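Cycloserine biosynthesis protein DcsG (PDB 6JIL) catalyses the ATP- and magnesium-dependent cyclisation of O-ureido-D-serine to the antibiotic D-cycloserine, as a monomeric ligase of the ATP-grasp family. Local coordinates at residues A[189-194]-A[231-236]; A[99-104]-A[240-245]. All blocks are in the same frame, centred on the assembly; numbering follows the deposited sequence.

Contact 1. Residues A[189-194]-A[231-236]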
ATOM      1  N   LEU A 189      -0.967   3.003  10.354  1.00 15.48           N
ATOM      2  CA  LEU A 189      -1.775   4.170  10.693  1.00 14.49           C
ATOM      3  C   LEU A 189      -2.658   4.634   9.537  1.00 15.50           C
ATOM      4  O   LEU A 189      -2.213   4.728   8.395  1.00 17.02           O
ATOM      5  CB  LEU A 189      -0.882   5.336  11.134  1.00 13.78           C
ATOM      6  CG  LEU A 189      -0.023   5.222  12.401  1.00 14.00           C
ATOM      7  CD1 LEU A 189       1.106   4.224  12.187  1.00 11.63           C
ATOM      8  CD2 LEU A 189       0.549   6.599  12.743  1.00 10.22           C
ATOM      9  N   THR A 190      -3.912   4.940   9.845  1.00 15.08           N
ATOM     10  CA  THR A 190      -4.853   5.398   8.839  1.00 13.66           C
ATOM     11  C   THR A 190      -5.137   6.884   9.014  1.00 14.60           C
ATOM     12  O   THR A 190      -5.392   7.351  10.124  1.00 14.75           O
ATOM     13  CB  THR A 190      -6.155   4.614   8.935  1.00 13.31           C
ATOM     14  OG1 THR A 190      -5.903   3.255   8.564  1.00 15.95           O
ATOM     15  CG2 THR A 190      -7.204   5.201   8.024  1.00 14.52           C
ATOM     16  N   PHE A 191      -5.080   7.621   7.908  1.00 15.70           N
ATOM     17  CA  PHE A 191      -5.323   9.057   7.919  1.00 16.24           C
ATOM     18  C   PHE A 191      -6.444   9.452   6.975  1.00 16.97           C
ATOM     19  O   PHE A 191      -6.648   8.821   5.935  1.00 17.53           O
ATOM     20  CB  PHE A 191      -4.071   9.824   7.496  1.00 16.77           C
ATOM     21  CG  PHE A 191      -3.013   9.909   8.552  1.00 17.86           C
ATOM     22  CD1 PHE A 191      -2.334   8.776   8.974  1.00 15.21           C
ATOM     23  CD2 PHE A 191      -2.655  11.146   9.088  1.00 18.16           C
ATOM     24  CE1 PHE A 191      -1.305   8.874   9.910  1.00 19.34           C
ATOM     25  CE2 PHE A 191      -1.628  11.254  10.025  1.00 18.05           C
ATOM     26  CZ  PHE A 191      -0.951  10.117  10.435  1.00 18.41           C
ATOM     27  N   PHE A 192      -7.158  10.511   7.342  1.00 17.87           N
ATOM     28  CA  PHE A 192      -8.240  11.035   6.522  1.00 18.63           C
ATOM     29  C   PHE A 192      -8.050  12.538   6.392  1.00 19.23           C
ATOM     30  O   PHE A 192      -8.090  13.267   7.380  1.00 18.77           O
ATOM     31  CB  PHE A 192      -9.585  10.691   7.149  1.00 16.42           C
ATOM     32  CG  PHE A 192      -9.894   9.218   7.116  1.00 16.81           C
ATOM     33  CD1 PHE A 192     -10.114   8.508   8.290  1.00 15.00           C
ATOM     34  CD2 PHE A 192      -9.948   8.539   5.905  1.00 14.61           C
ATOM     35  CE1 PHE A 192     -10.386   7.147   8.260  1.00 14.77           C
ATOM     36  CE2 PHE A 192     -10.218   7.175   5.866  1.00 14.97           C
ATOM     37  CZ  PHE A 192     -10.438   6.478   7.047  1.00 14.52           C
ATOM     38  N   ASP A 193      -7.813  12.985   5.161  1.00 20.91           N
ATOM     39  CA  ASP A 193      -7.578  14.397   4.867  1.00 23.24           C
ATOM     40  C   ASP A 193      -6.426  14.995   5.671  1.00 23.67           C
ATOM     41  O   ASP A 193      -6.509  16.126   6.151  1.00 24.75           O
ATOM     42  CB  ASP A 193      -8.845  15.224   5.093  1.00 24.62           C
ATOM     43  CG  ASP A 193      -9.708  15.304   3.854  1.00 26.42           C
ATOM     44  OD1 ASP A 193      -9.207  14.919   2.776  1.00 27.92           O
ATOM     45  OD2 ASP A 193     -10.872  15.755   3.944  1.00 27.78           O
ATOM     46  N   GLY A 194      -5.351  14.227   5.808  1.00 22.99           N
ATOM     47  CA  GLY A 194      -4.188  14.690   6.536  1.00 22.73           C
ATOM     48  C   GLY A 194      -4.331  14.620   8.044  1.00 23.51           C
ATOM     49  O   GLY A 194      -3.500  15.169   8.766  1.00 24.72           O
ATOM     50  N   ALA A 231       3.880  11.185  13.783  1.00 18.87           N
ATOM     51  CA  ALA A 231       4.713  12.242  13.228  1.00 18.76           C
ATOM     52  C   ALA A 231       5.361  11.777  11.918  1.00 17.53           C
ATOM     53  O   ALA A 231       5.395  12.517  10.936  1.00 17.82           O
ATOM     54  CB  ALA A 231       5.780  12.642  14.233  1.00 17.37           C
ATOM     55  N   VAL A 232       5.867  10.548  11.900  1.00 15.52           N
ATOM     56  CA  VAL A 232       6.498  10.026  10.700  1.00 14.09           C
ATOM     57  C   VAL A 232       5.449   9.799   9.612  1.00 16.75           C
ATOM     58  O   VAL A 232       5.642  10.197   8.462  1.00 19.00           O
ATOM     59  CB  VAL A 232       7.258   8.703  10.988  1.00 12.31           C
ATOM     60  CG1 VAL A 232       7.633   8.017   9.684  1.00 10.39           C
ATOM     61  CG2 VAL A 232       8.520   8.993  11.783  1.00  6.57           C
ATOM     62  N   ALA A 233       4.337   9.173   9.977  1.00 15.28           N
ATOM     63  CA  ALA A 233       3.267   8.907   9.026  1.00 14.69           C
ATOM     64  C   ALA A 233       2.809  10.186   8.335  1.00 14.81           C
ATOM     65  O   ALA A 233       2.625  10.209   7.123  1.00 15.12           O
ATOM     66  CB  ALA A 233       2.086   8.255   9.739  1.00 13.79           C
ATOM     67  N   ALA A 234       2.611  11.243   9.120  1.00 15.83           N
ATOM     68  CA  ALA A 234       2.163  12.531   8.592  1.00 15.25           C
ATOM     69  C   ALA A 234       3.198  13.167   7.679  1.00 16.22           C
ATOM     70  O   ALA A 234       2.843  13.931   6.780  1.00 18.64           O
ATOM     71  CB  ALA A 234       1.829  13.488   9.736  1.00 14.28           C
ATOM     72  N   ALA A 235       4.474  12.871   7.916  1.00 16.12           N
ATOM     73  CA  ALA A 235       5.541  13.419   7.074  1.00 16.25           C
ATOM     74  C   ALA A 235       5.504  12.709   5.732  1.00 15.71           C
ATOM     75  O   ALA A 235       5.668  13.335   4.686  1.00 15.77           O
ATOM     76  CB  ALA A 235       6.898  13.217   7.727  1.00 15.36           C
ATOM     77  N   ALA A 236       5.286  11.396   5.776  1.00 14.61           N
ATOM     78  CA  ALA A 236       5.213  10.596   4.569  1.00 16.33           C
ATOM     79  C   ALA A 236       4.078  11.103   3.680  1.00 18.42           C
ATOM     80  O   ALA A 236       4.228  11.198   2.462  1.00 20.50           O
ATOM     81  CB  ALA A 236       4.989   9.135   4.929  1.00 14.55           C
TER

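Contact 2. Residues A[99-104]-A[240-245]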
ATOM      1  N   ALA A  99      12.268   9.140   0.842  1.00 21.44           N
ATOM      2  CA  ALA A  99      13.595   9.317   1.411  1.00 22.91           C
ATOM      3  C   ALA A  99      14.176  10.683   1.038  1.00 23.56           C
ATOM      4  O   ALA A  99      14.869  11.306   1.845  1.00 25.32           O
ATOM      5  CB  ALA A  99      14.520   8.203   0.940  1.00 22.68           C
ATOM      6  N   ALA A 100      13.881  11.150  -0.172  1.00 22.16           N
ATOM      7  CA  ALA A 100      14.383  12.438  -0.642  1.00 22.81           C
ATOM      8  C   ALA A 100      13.729  13.603   0.097  1.00 24.39           C
ATOM      9  O   ALA A 100      14.241  14.721   0.072  1.00 24.81           O
ATOM     10  CB  ALA A 100      14.150  12.578  -2.141  1.00 20.36           C
ATOM     11  N   HIS A 101      12.592  13.340   0.740  1.00 24.49           N
ATOM     12  CA  HIS A 101      11.889  14.373   1.493  1.00 23.61           C
ATOM     13  C   HIS A 101      12.187  14.285   2.985  1.00 23.97           C
ATOM     14  O   HIS A 101      11.485  14.882   3.798  1.00 26.56           O
ATOM     15  CB  HIS A 101      10.375  14.272   1.288  1.00 23.57           C
ATOM     16  CG  HIS A 101       9.894  14.861  -0.002  1.00 25.36           C
ATOM     17  ND1 HIS A 101      10.206  14.320  -1.229  1.00 27.42           N
ATOM     18  CD2 HIS A 101       9.141  15.957  -0.254  1.00 24.57           C
ATOM     19  CE1 HIS A 101       9.666  15.057  -2.183  1.00 25.56           C
ATOM     20  NE2 HIS A 101       9.016  16.056  -1.617  1.00 26.58           N
ATOM     21  N   GLY A 102      13.213  13.531   3.353  1.00 21.90           N
ATOM     22  CA  GLY A 102      13.547  13.428   4.761  1.00 21.34           C
ATOM     23  C   GLY A 102      12.748  12.410   5.553  1.00 21.29           C
ATOM     24  O   GLY A 102      12.968  12.251   6.749  1.00 19.02           O
ATOM     25  N   VAL A 103      11.817  11.722   4.895  1.00 22.77           N
ATOM     26  CA  VAL A 103      11.011  10.701   5.568  1.00 22.91           C
ATOM     27  C   VAL A 103      11.842   9.434   5.747  1.00 22.61           C
ATOM     28  O   VAL A 103      12.370   8.888   4.778  1.00 24.83           O
ATOM     29  CB  VAL A 103       9.760  10.319   4.748  1.00 22.68           C
ATOM     30  CG1 VAL A 103       8.981   9.214   5.468  1.00 21.69           C
ATOM     31  CG2 VAL A 103       8.885  11.538   4.531  1.00 22.21           C
ATOM     32  N   PRO A 104      11.969   8.951   6.992  1.00 20.80           N
ATOM     33  CA  PRO A 104      12.742   7.740   7.284  1.00 19.65           C
ATOM     34  C   PRO A 104      12.104   6.482   6.702  1.00 17.63           C
ATOM     35  O   PRO A 104      10.969   6.153   7.015  1.00 17.28           O
ATOM     36  CB  PRO A 104      12.778   7.715   8.812  1.00 20.90           C
ATOM     37  CG  PRO A 104      11.472   8.340   9.176  1.00 20.21           C
ATOM     38  CD  PRO A 104      11.386   9.510   8.224  1.00 18.97           C
ATOM     39  N   SER A 240       4.205  13.111   0.041  1.00 21.38           N
ATOM     40  CA  SER A 240       3.451  12.633  -1.116  1.00 24.03           C
ATOM     41  C   SER A 240       2.676  13.785  -1.743  1.00 23.46           C
ATOM     42  O   SER A 240       2.645  13.935  -2.962  1.00 23.83           O
ATOM     43  CB  SER A 240       2.473  11.533  -0.700  1.00 23.72           C
ATOM     44  OG  SER A 240       3.160  10.451  -0.106  1.00 26.30           O
ATOM     45  N   VAL A 241       2.041  14.591  -0.900  1.00 23.17           N
ATOM     46  CA  VAL A 241       1.277  15.729  -1.378  1.00 23.72           C
ATOM     47  C   VAL A 241       2.187  16.691  -2.139  1.00 23.48           C
ATOM     48  O   VAL A 241       1.842  17.154  -3.222  1.00 22.76           O
ATOM     49  CB  VAL A 241       0.616  16.479  -0.204  1.00 25.54           C
ATOM     50  CG1 VAL A 241       0.015  17.789  -0.691  1.00 26.19           C
ATOM     51  CG2 VAL A 241      -0.458  15.604   0.427  1.00 25.98           C
ATOM     52  N   ALA A 242       3.354  16.974  -1.564  1.00 22.93           N
ATOM     53  CA  ALA A 242       4.325  17.886  -2.166  1.00 22.89           C
ATOM     54  C   ALA A 242       4.918  17.342  -3.467  1.00 23.42           C
ATOM     55  O   ALA A 242       4.996  18.046  -4.476  1.00 22.58           O
ATOM     56  CB  ALA A 242       5.446  18.173  -1.170  1.00 21.70           C
ATOM     57  N   HIS A 243       5.332  16.083  -3.430  1.00 23.61           N
ATOM     58  CA  HIS A 243       5.932  15.429  -4.581  1.00 22.13           C
ATOM     59  C   HIS A 243       5.046  15.424  -5.819  1.00 22.97           C
ATOM     60  O   HIS A 243       5.523  15.663  -6.926  1.00 24.15           O
ATOM     61  CB  HIS A 243       6.287  13.990  -4.230  1.00 20.35           C
ATOM     62  CG  HIS A 243       6.913  13.239  -5.358  1.00 22.08           C
ATOM     63  ND1 HIS A 243       8.218  13.445  -5.754  1.00 22.93           N
ATOM     64  CD2 HIS A 243       6.402  12.315  -6.204  1.00 22.83           C
ATOM     65  CE1 HIS A 243       8.482  12.679  -6.796  1.00 22.35           C
ATOM     66  NE2 HIS A 243       7.398  11.984  -7.090  1.00 21.83           N
ATOM     67  N   LEU A 244       3.760  15.143  -5.629  1.00 23.15           N
ATOM     68  CA  LEU A 244       2.808  15.069  -6.732  1.00 23.10           C
ATOM     69  C   LEU A 244       2.109  16.386  -7.028  1.00 24.78           C
ATOM     70  O   LEU A 244       1.338  16.480  -7.988  1.00 24.40           O
ATOM     71  CB  LEU A 244       1.762  13.990  -6.438  1.00 22.91           C
ATOM     72  CG  LEU A 244       2.296  12.557  -6.357  1.00 21.36           C
ATOM     73  CD1 LEU A 244       1.247  11.638  -5.767  1.00 19.66           C
ATOM     74  CD2 LEU A 244       2.702  12.096  -7.740  1.00 20.24           C
ATOM     75  N   GLY A 245       2.376  17.397  -6.206  1.00 24.74           N
ATOM     76  CA  GLY A 245       1.757  18.697  -6.404  1.00 25.68           C
ATOM     77  C   GLY A 245       0.265  18.694  -6.124  1.00 26.72           C
ATOM     78  O   GLY A 245      -0.483  19.478  -6.701  1.00 28.10           O
TER

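Contact 1. Residues A[189-194]-A[231-236]
Phe191, Leu189 and Ala233 meet where helix 227-244 packs on the antiparallel five-stranded sheet of this ATP-grasp ligase. Strand 186-192 is the middle strand of that sheet, and the short segments 189-192 and 231-236 cross at -51° with their axes 9.6 Å apart at closest approach. The helix presents the methyls of Ala233 and Ala234 to the strand. Ala233 and Phe191 bury the most area, in nearly equal amounts: the Ala233 methyl points at the strand and touches both Phe191 and Leu189, two residues apart on the same face. The ring comes in obliquely, with Phe191 CE1 3.5 Å from Ala233 CB. Phe191 CG lies beside its own backbone N and opposite its carbonyl carbon (chi1 -76°), which carries the phenyl out from the sheet toward the helix. The far end of the ring also reaches Ala234, Phe191 CZ lying 4.0 Å from Ala234 N and Phe191 CE2 4.1 Å from Ala234 CB. At the ring's edge, in its plane, sits Gly194 C, so the turn after the strand folds back beside the phenyl. No hydrogen bond joins the two segments; the polar backbone of the strand is engaged within the sheet, Leu189 pairing with Val255 and Phe191 with Gly253. Val255 also touches Ala233. Thr190, between the two contact residues, has its side chain on the opposite face, against Arg254, an inferred active-site residue. The contact is thus an apolar layer between sheet and helix, with a bound magnesium about 12 Å from the Leu189 side chain. Of the two Leu189 methyls, CD2 makes the closer approach to the helix, 3.8 Å from Ala233 CB.

Contact 2. Residues A[99-104]-A[240-245]
His101 reaches from the end of helix 94-100 to Ala242 and His243 in the last turns of helix 227-244, a surface packing of two helix C-terminal ends of the ATP-grasp fold, away from the nucleotide and metal sites. At the end of the first helix, Ala99 O accepts the backbone N-H of Gly102. At His101 the side chain turns to the other helix: CG stands beside the backbone N (chi1 -79°), and the ring atoms CE1 and NE2, farthest from the backbone, do the touching. His101 CE1 lies 4.1 Å from His243 CB, while His101 NE2 comes within 4.2 Å of Ala242 CB. His243 starts toward His101, but its CG is anti to its own backbone N (chi1 -180°) and its ring leads off toward Trp88, so the two histidine side chains cross at about a right angle. Gly102, with positive phi, is the C-prime residue of a Schellman motif ending the first helix. Beyond it, Val103 and Pro104 run along helix 227-244, against Ala236, Ala239 and Val232. Gly245 closes the partner helix with a Schellman motif too. Across the segments there is van der Waals contact and no hydrogen bond; His101 ND1 gives its hydrogen to Asp97 O. With His101 NE2 and His243 ND1 5.0 Å apart, the rings would probably repel each other if both were positively charged.

In the fold
Both contacts use helix 227-244: contact 1 its first half up to the midpoint, contact 2 its C-terminal end, their centres 12 Å apart on the same side of the chain's centre. Along the sequence, 189-194 and 231-236 are nested inside the long loop closed by 99-104 and 240-245. The helix therefore bridges the five-stranded antiparallel sheet and the earlier segment that leaves helix 94-100. The two contacts also touch directly, Val103 CG2 lying 3.8 Å from Ala236 CA and Pro104 packing on Val232. One is buried and apolar, the other at the surface, and together they join sequence-distant parts of the ATP-grasp region through a single helix.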